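Local coordinates for peptidoglycan synthetase penicillin-binding protein 3 (Bifidobacterium adolescentis, PDB 4YE5), which probably binds penicillin and, as a member of the transpeptidase family, is likely to cross-link peptidoglycan strands during cell-wall synthesis, at residues N361-K365 against F366-Q370; R451-E455 against S456-Q460; A540-G543 against E544-Q548. One frame throughout, in Å; residues are numbered along the deposited sequence.

In the fold
The three contacts sample a helix at its end, its start and its middle. Contact 1 closes helix 356-365, contact 2 opens helix 455-470, and contact 3 is an interior portion of helix 535-549. The first two are only partly buried and touch each other, F366 CE2 lying 3.8 Å from V452 CG1; both rest on helices 290-299 and 408-419. Contact 3 is buried against the five-stranded sheet, its nearest atoms about 20 Å from contact 1 and about 18 Å from contact 2. Water bridges occur in all three. Contact 1 mixes good and weak bonds around a glycine, contact 2 starts without a side-chain cap, and contact 3 has a regular run of i to i+4 bonds.

Contact 1. Residues N361-K365 against F366-Q370; sequences NFISK and FGIGQ
G367 turns its amide back to S364 where helix 356-365 runs out, a sound bond, where those of the F366 amide are weak. G367 N lies 2.8 Å from S364 O with an N-H...O angle of 155°, yet the donor stands above the carbonyl plane, 52° out of it, rather than on a lone pair. The amide of F366 is shared between two carbonyls and held weakly by each: F366 N is 3.3 Å from F362 O and 3.2 Å from I363 O. A water adds a side-chain link, sitting 2.9 Å from S364 OG and donating to I368 O.

The apolar contact across the turn is that of two isoleucines: I363 CG2 lies against the branch point of I368, 3.6 Å from I368 CB. Two further contacts pack carbon against a carbonyl oxygen. I363 O touches I368 CG1, and F362 O meets the ring of F366. That ring is set beside its backbone N (chi1 -83°), which folds it back along the last helical turn. Its edge then meets the F362 carbonyl oxygen in the plane of the ring, F366 CD2 being a tight 2.9 Å from F362 O. Beyond this the ring is packed among L292 and S295 of helix 290-299 and A414 and I418 of helix 408-419, and I368 also reaches L292.

The positive phi of G367, with bonds back into the last turn, makes a Schellman motif, followed directly by a type II beta turn from G367 to Q370 with G369 in its third position.

Contact 2. Residues R451-E455 against S456-Q460; sequences RVIDE and SVASQ
CG1 of I453 sits in the cleft flanked by its own N and C (chi1 46°), and the rest of the chain is extended, which sends CD1 over the first turn of helix 455-470. There I453 CD1 meets V457 CG1 at 3.9 Å and lies equally near the methyl of A458. S456 holds OG in the equivalent position of its own first torsion (chi1 59°), facing back toward D454; a water connects the two, 2.7 Å from S456 OG and donating to D454 OD2.

D454 occupies the N-cap position, but its side chain makes no capping bond. Its carbonyl accepts the first regular helix bond: A458 N is 3.0 Å from D454 O, nearly straight and in the carbonyl plane. S459 N bonds E455 O in the next step, and a second water joins that oxygen to S459 OG. Before the cap, R451 NH1 binds I453 O at 3.0 Å, with the acceptor in the guanidinium plane, and also K421 O, while Q299 receives the amide of D454.

The helix start thus has a buried apolar side, where I453 packs on V457 and A458, and a polar side bridged by water; the carboxylate of D454 near the helix N-terminus would probably be favoured electrostatically even without a direct cap.

Contact 3. Residues A540-G543 against E544-Q548; sequences AEIG and EFLMQ
A540 and E544 are joined by the first of four consecutive i to i+4 backbone bonds in the middle of helix 535-549. E544 N is 2.8 Å from A540 O, F545 N and L546 N follow onto E541 O and I542 O, and M547 N lies 3.1 Å from G543 O. The first two donors are tilted 31° from their carbonyl planes, whereas the last two approach nearly along the C=O axis. G543 O is touched from the next turn by the side chain of M547, a selenomethionine, whose CG lies 3.3 Å away.

Between side chains, I542 and L546 run alongside each other, with I542 CG2 4.0 Å from L546 CD1. E544 holds CG anti to the backbone N (chi1 177°) on an extended chain, which sets its carboxylate beside that of E541, E541 OE1 to E544 OE1 4.4 Å apart. One water spans them, donating to E541 OE2 at 2.9 Å and weakly to E544 OE1; another, with more acceptors near it than it can serve, lies 2.6 Å from E541 O and also reaches E544 OE1.

Further out, I542 and L546 press on V247 of strand 242-249 and I519 of strand 517-524, and both meet helix 221-238. F545 stacks its ring with Y226 of that same helix, and M547 rests on F517 and Y481. Two helices thus cover one face of the antiparallel sheet, as in the beta-lactamase-like fold of transpeptidases.

Chemically the helix is two-sided: its apolar ridge meets the sheet, while the paired glutamates are bridged by water, which would be expected to soften their mutual repulsion.

Contact 1. Residues N361-K365 against F366-Q370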
# COMPACT_ATOMS: atom_id res chain seq x y z
N ASN A 361 -27.77 -4.74 5.65
CA ASN A 361 -27.35 -3.53 6.35
C ASN A 361 -26.17 -3.77 7.26
O ASN A 361 -25.21 -3.02 7.23
CB ASN A 361 -28.50 -2.94 7.17
CG ASN A 361 -28.06 -1.73 7.98
OD1 ASN A 361 -27.97 -0.62 7.46
ND2 ASN A 361 -27.79 -1.95 9.27
N PHE A 362 -26.21 -4.83 8.06
CA PHE A 362 -25.09 -5.04 8.97
C PHE A 362 -23.82 -5.49 8.29
O PHE A 362 -22.74 -5.05 8.65
CB PHE A 362 -25.47 -5.88 10.19
CG PHE A 362 -26.14 -5.04 11.26
CD1 PHE A 362 -25.38 -4.32 12.17
CD2 PHE A 362 -27.52 -4.91 11.30
CE1 PHE A 362 -26.00 -3.51 13.13
CE2 PHE A 362 -28.15 -4.12 12.25
CZ PHE A 362 -27.39 -3.42 13.17
N ILE A 363 -23.94 -6.31 7.25
CA ILE A 363 -22.74 -6.66 6.51
C ILE A 363 -22.13 -5.42 5.84
O ILE A 363 -20.94 -5.15 5.97
CB ILE A 363 -23.02 -7.80 5.52
CG1 ILE A 363 -23.31 -9.07 6.34
CG2 ILE A 363 -21.80 -8.01 4.58
CD1 ILE A 363 -24.13 -10.07 5.63
N SER A 364 -22.98 -4.65 5.16
CA SER A 364 -22.54 -3.43 4.50
C SER A 364 -21.96 -2.42 5.50
O SER A 364 -20.95 -1.78 5.24
CB SER A 364 -23.73 -2.79 3.78
OG SER A 364 -23.29 -1.74 2.93
N LYS A 365 -22.63 -2.27 6.65
CA LYS A 365 -22.18 -1.34 7.69
C LYS A 365 -20.74 -1.61 8.14
O LYS A 365 -20.03 -0.70 8.56
CB LYS A 365 -23.10 -1.45 8.90
CG LYS A 365 -23.40 -0.16 9.62
CD LYS A 365 -24.42 -0.46 10.74
CE LYS A 365 -25.00 0.78 11.38
NZ LYS A 365 -26.12 0.41 12.30
N PHE A 366 -20.30 -2.87 8.08
CA PHE A 366 -18.92 -3.21 8.46
C PHE A 366 -17.90 -2.86 7.37
O PHE A 366 -16.70 -3.11 7.52
CB PHE A 366 -18.80 -4.69 8.81
CG PHE A 366 -19.19 -5.03 10.23
CD1 PHE A 366 -18.25 -5.03 11.24
CD2 PHE A 366 -20.51 -5.36 10.54
CE1 PHE A 366 -18.60 -5.36 12.55
CE2 PHE A 366 -20.88 -5.68 11.84
CZ PHE A 366 -19.93 -5.68 12.85
N GLY A 367 -18.38 -2.28 6.27
CA GLY A 367 -17.49 -1.85 5.18
C GLY A 367 -17.40 -2.83 4.01
O GLY A 367 -16.62 -2.61 3.07
N ILE A 368 -18.17 -3.91 4.06
CA ILE A 368 -18.12 -4.93 2.99
C ILE A 368 -18.77 -4.38 1.74
O ILE A 368 -19.84 -3.77 1.81
CB ILE A 368 -18.85 -6.22 3.43
CG1 ILE A 368 -18.24 -6.78 4.73
CG2 ILE A 368 -18.84 -7.28 2.34
CD1 ILE A 368 -16.73 -6.71 4.80
N GLY A 369 -18.13 -4.58 0.58
CA GLY A 369 -18.68 -4.11 -0.68
C GLY A 369 -18.36 -2.65 -0.98
O GLY A 369 -18.78 -2.11 -1.99
N GLN A 370 -17.60 -2.01 -0.10
CA GLN A 370 -17.23 -0.62 -0.29
C GLN A 370 -15.71 -0.44 -0.34
O GLN A 370 -14.95 -1.20 0.28
CB GLN A 370 -17.81 0.22 0.85
CG GLN A 370 -19.28 -0.03 1.08
CD GLN A 370 -19.72 0.43 2.44
OE1 GLN A 370 -19.68 1.62 2.75
NE2 GLN A 370 -20.12 -0.52 3.28
O HOH W 1 -21.87 -2.50 0.55

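Contact 2. Residues R451-E455 against S456-Q460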
# COMPACT_ATOMS: atom_id res chain seq x y z
N ARG A 451 -19.90 4.76 14.16
CA ARG A 451 -20.26 3.67 15.06
C ARG A 451 -21.02 2.61 14.28
O ARG A 451 -22.07 2.91 13.68
CB ARG A 451 -21.11 4.15 16.24
CG ARG A 451 -21.62 2.99 17.13
CD ARG A 451 -21.95 3.43 18.57
NE ARG A 451 -20.81 4.09 19.21
CZ ARG A 451 -19.75 3.46 19.70
NH1 ARG A 451 -19.66 2.13 19.65
NH2 ARG A 451 -18.77 4.15 20.25
N VAL A 452 -20.53 1.37 14.31
CA VAL A 452 -21.20 0.26 13.62
C VAL A 452 -22.18 -0.45 14.56
O VAL A 452 -23.30 -0.78 14.15
CB VAL A 452 -20.17 -0.75 13.04
CG1 VAL A 452 -20.88 -1.91 12.38
CG2 VAL A 452 -19.23 -0.06 12.04
N ILE A 453 -21.76 -0.66 15.80
CA ILE A 453 -22.56 -1.34 16.83
C ILE A 453 -22.27 -0.68 18.18
O ILE A 453 -21.24 -0.00 18.34
CB ILE A 453 -22.19 -2.84 16.96
CG1 ILE A 453 -20.67 -3.01 16.98
CG2 ILE A 453 -22.79 -3.66 15.80
CD1 ILE A 453 -20.20 -4.47 17.15
N ASP A 454 -23.15 -0.92 19.15
CA ASP A 454 -22.91 -0.42 20.50
C ASP A 454 -21.62 -1.02 21.06
O ASP A 454 -21.26 -2.15 20.72
CB ASP A 454 -24.07 -0.80 21.43
CG ASP A 454 -25.37 -0.09 21.09
OD1 ASP A 454 -25.41 0.76 20.17
OD2 ASP A 454 -26.36 -0.37 21.79
N GLU A 455 -20.94 -0.26 21.91
CA GLU A 455 -19.74 -0.74 22.60
C GLU A 455 -20.02 -2.01 23.42
O GLU A 455 -19.20 -2.93 23.49
CB GLU A 455 -19.17 0.36 23.51
CG GLU A 455 -17.94 -0.05 24.29
CD GLU A 455 -17.28 1.11 25.04
OE1 GLU A 455 -17.43 2.29 24.62
OE2 GLU A 455 -16.63 0.84 26.06
N SER A 456 -21.20 -2.10 24.01
CA SER A 456 -21.52 -3.27 24.79
C SER A 456 -21.66 -4.51 23.87
O SER A 456 -21.28 -5.62 24.22
CB SER A 456 -22.79 -3.02 25.61
OG SER A 456 -23.87 -2.69 24.77
N VAL A 457 -22.17 -4.30 22.66
CA VAL A 457 -22.29 -5.40 21.71
C VAL A 457 -20.91 -5.84 21.23
O VAL A 457 -20.62 -7.04 21.14
CB VAL A 457 -23.18 -5.02 20.49
CG1 VAL A 457 -23.05 -6.05 19.33
CG2 VAL A 457 -24.63 -4.86 20.93
N ALA A 458 -20.06 -4.86 20.93
CA ALA A 458 -18.67 -5.14 20.60
C ALA A 458 -17.97 -5.95 21.70
O ALA A 458 -17.21 -6.88 21.39
CB ALA A 458 -17.93 -3.84 20.32
N SER A 459 -18.20 -5.59 22.96
CA SER A 459 -17.59 -6.31 24.07
C SER A 459 -18.03 -7.77 24.11
O SER A 459 -17.22 -8.65 24.41
CB SER A 459 -17.98 -5.67 25.42
OG SER A 459 -17.25 -4.48 25.58
N GLN A 460 -19.31 -8.01 23.88
CA GLN A 460 -19.84 -9.37 23.93
C GLN A 460 -19.30 -10.21 22.78
O GLN A 460 -19.03 -11.40 22.94
CB GLN A 460 -21.37 -9.35 23.91
CG GLN A 460 -21.94 -8.74 25.19
CD GLN A 460 -23.45 -8.47 25.14
OE1 GLN A 460 -24.10 -8.67 24.11
NE2 GLN A 460 -24.00 -8.01 26.25
O HOH W 2 -25.93 -0.89 24.82
O HOH W 3 -16.15 -2.89 23.42

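Contact 3. Residues A540-G543 against E544-Q548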
# COMPACT_ATOMS: atom_id res chain seq x y z
N ALA A 540 -0.42 -16.36 14.74
CA ALA A 540 0.21 -16.42 16.05
C ALA A 540 1.74 -16.20 16.03
O ALA A 540 2.31 -15.64 16.97
CB ALA A 540 -0.14 -17.75 16.77
N GLU A 541 2.40 -16.64 14.96
CA GLU A 541 3.82 -16.35 14.78
C GLU A 541 4.04 -14.83 14.64
O GLU A 541 4.96 -14.26 15.20
CB GLU A 541 4.36 -17.04 13.52
CG GLU A 541 4.47 -18.56 13.62
CD GLU A 541 5.57 -18.99 14.58
OE1 GLU A 541 6.72 -18.53 14.38
OE2 GLU A 541 5.28 -19.77 15.53
N ILE A 542 3.18 -14.18 13.87
CA ILE A 542 3.25 -12.73 13.73
C ILE A 542 2.92 -12.08 15.07
O ILE A 542 3.64 -11.20 15.54
CB ILE A 542 2.30 -12.25 12.62
CG1 ILE A 542 2.75 -12.84 11.28
CG2 ILE A 542 2.24 -10.70 12.57
CD1 ILE A 542 1.64 -12.78 10.19
N GLY A 543 1.85 -12.56 15.70
CA GLY A 543 1.45 -12.08 17.02
C GLY A 543 2.58 -12.14 18.05
O GLY A 543 2.84 -11.15 18.75
N GLU A 544 3.26 -13.28 18.14
CA GLU A 544 4.40 -13.41 19.04
C GLU A 544 5.46 -12.33 18.80
O GLU A 544 5.97 -11.72 19.73
CB GLU A 544 5.06 -14.79 18.89
CG GLU A 544 6.31 -14.93 19.75
CD GLU A 544 7.13 -16.18 19.44
OE1 GLU A 544 7.31 -16.54 18.25
OE2 GLU A 544 7.62 -16.79 20.41
N PHE A 545 5.82 -12.11 17.54
CA PHE A 545 6.82 -11.09 17.21
C PHE A 545 6.36 -9.69 17.67
O PHE A 545 7.16 -8.94 18.21
CB PHE A 545 7.09 -11.08 15.70
CG PHE A 545 7.96 -9.93 15.24
CD1 PHE A 545 9.34 -9.97 15.41
CD2 PHE A 545 7.40 -8.84 14.60
CE1 PHE A 545 10.15 -8.92 14.99
CE2 PHE A 545 8.20 -7.79 14.16
CZ PHE A 545 9.57 -7.83 14.36
N LEU A 546 5.09 -9.36 17.44
CA LEU A 546 4.56 -8.03 17.78
C LEU A 546 4.52 -7.73 19.27
O LEU A 546 4.80 -6.61 19.69
CB LEU A 546 3.16 -7.83 17.21
CG LEU A 546 3.02 -7.72 15.69
CD1 LEU A 546 1.54 -7.83 15.30
CD2 LEU A 546 3.63 -6.40 15.17
N MSE A 547 4.15 -8.73 20.07
CA MSE A 547 4.14 -8.54 21.52
C MSE A 547 5.56 -8.31 22.04
O MSE A 547 5.76 -7.53 22.95
CB MSE A 547 3.51 -9.74 22.26
CG MSE A 547 2.12 -10.13 21.82
SE MSE A 547 0.78 -8.78 22.23
CE MSE A 547 0.65 -7.93 20.50
N GLN A 548 6.54 -9.00 21.46
CA GLN A 548 7.94 -8.83 21.88
C GLN A 548 8.50 -7.50 21.39
O GLN A 548 9.13 -6.77 22.14
CB GLN A 548 8.81 -9.99 21.35
CG GLN A 548 10.35 -9.73 21.35
CD GLN A 548 11.04 -10.15 22.64
OE1 GLN A 548 10.47 -10.89 23.44
NE2 GLN A 548 12.28 -9.69 22.84
O HOH W 4 7.30 -15.34 15.70
O HOH W 5 5.38 -18.47 18.14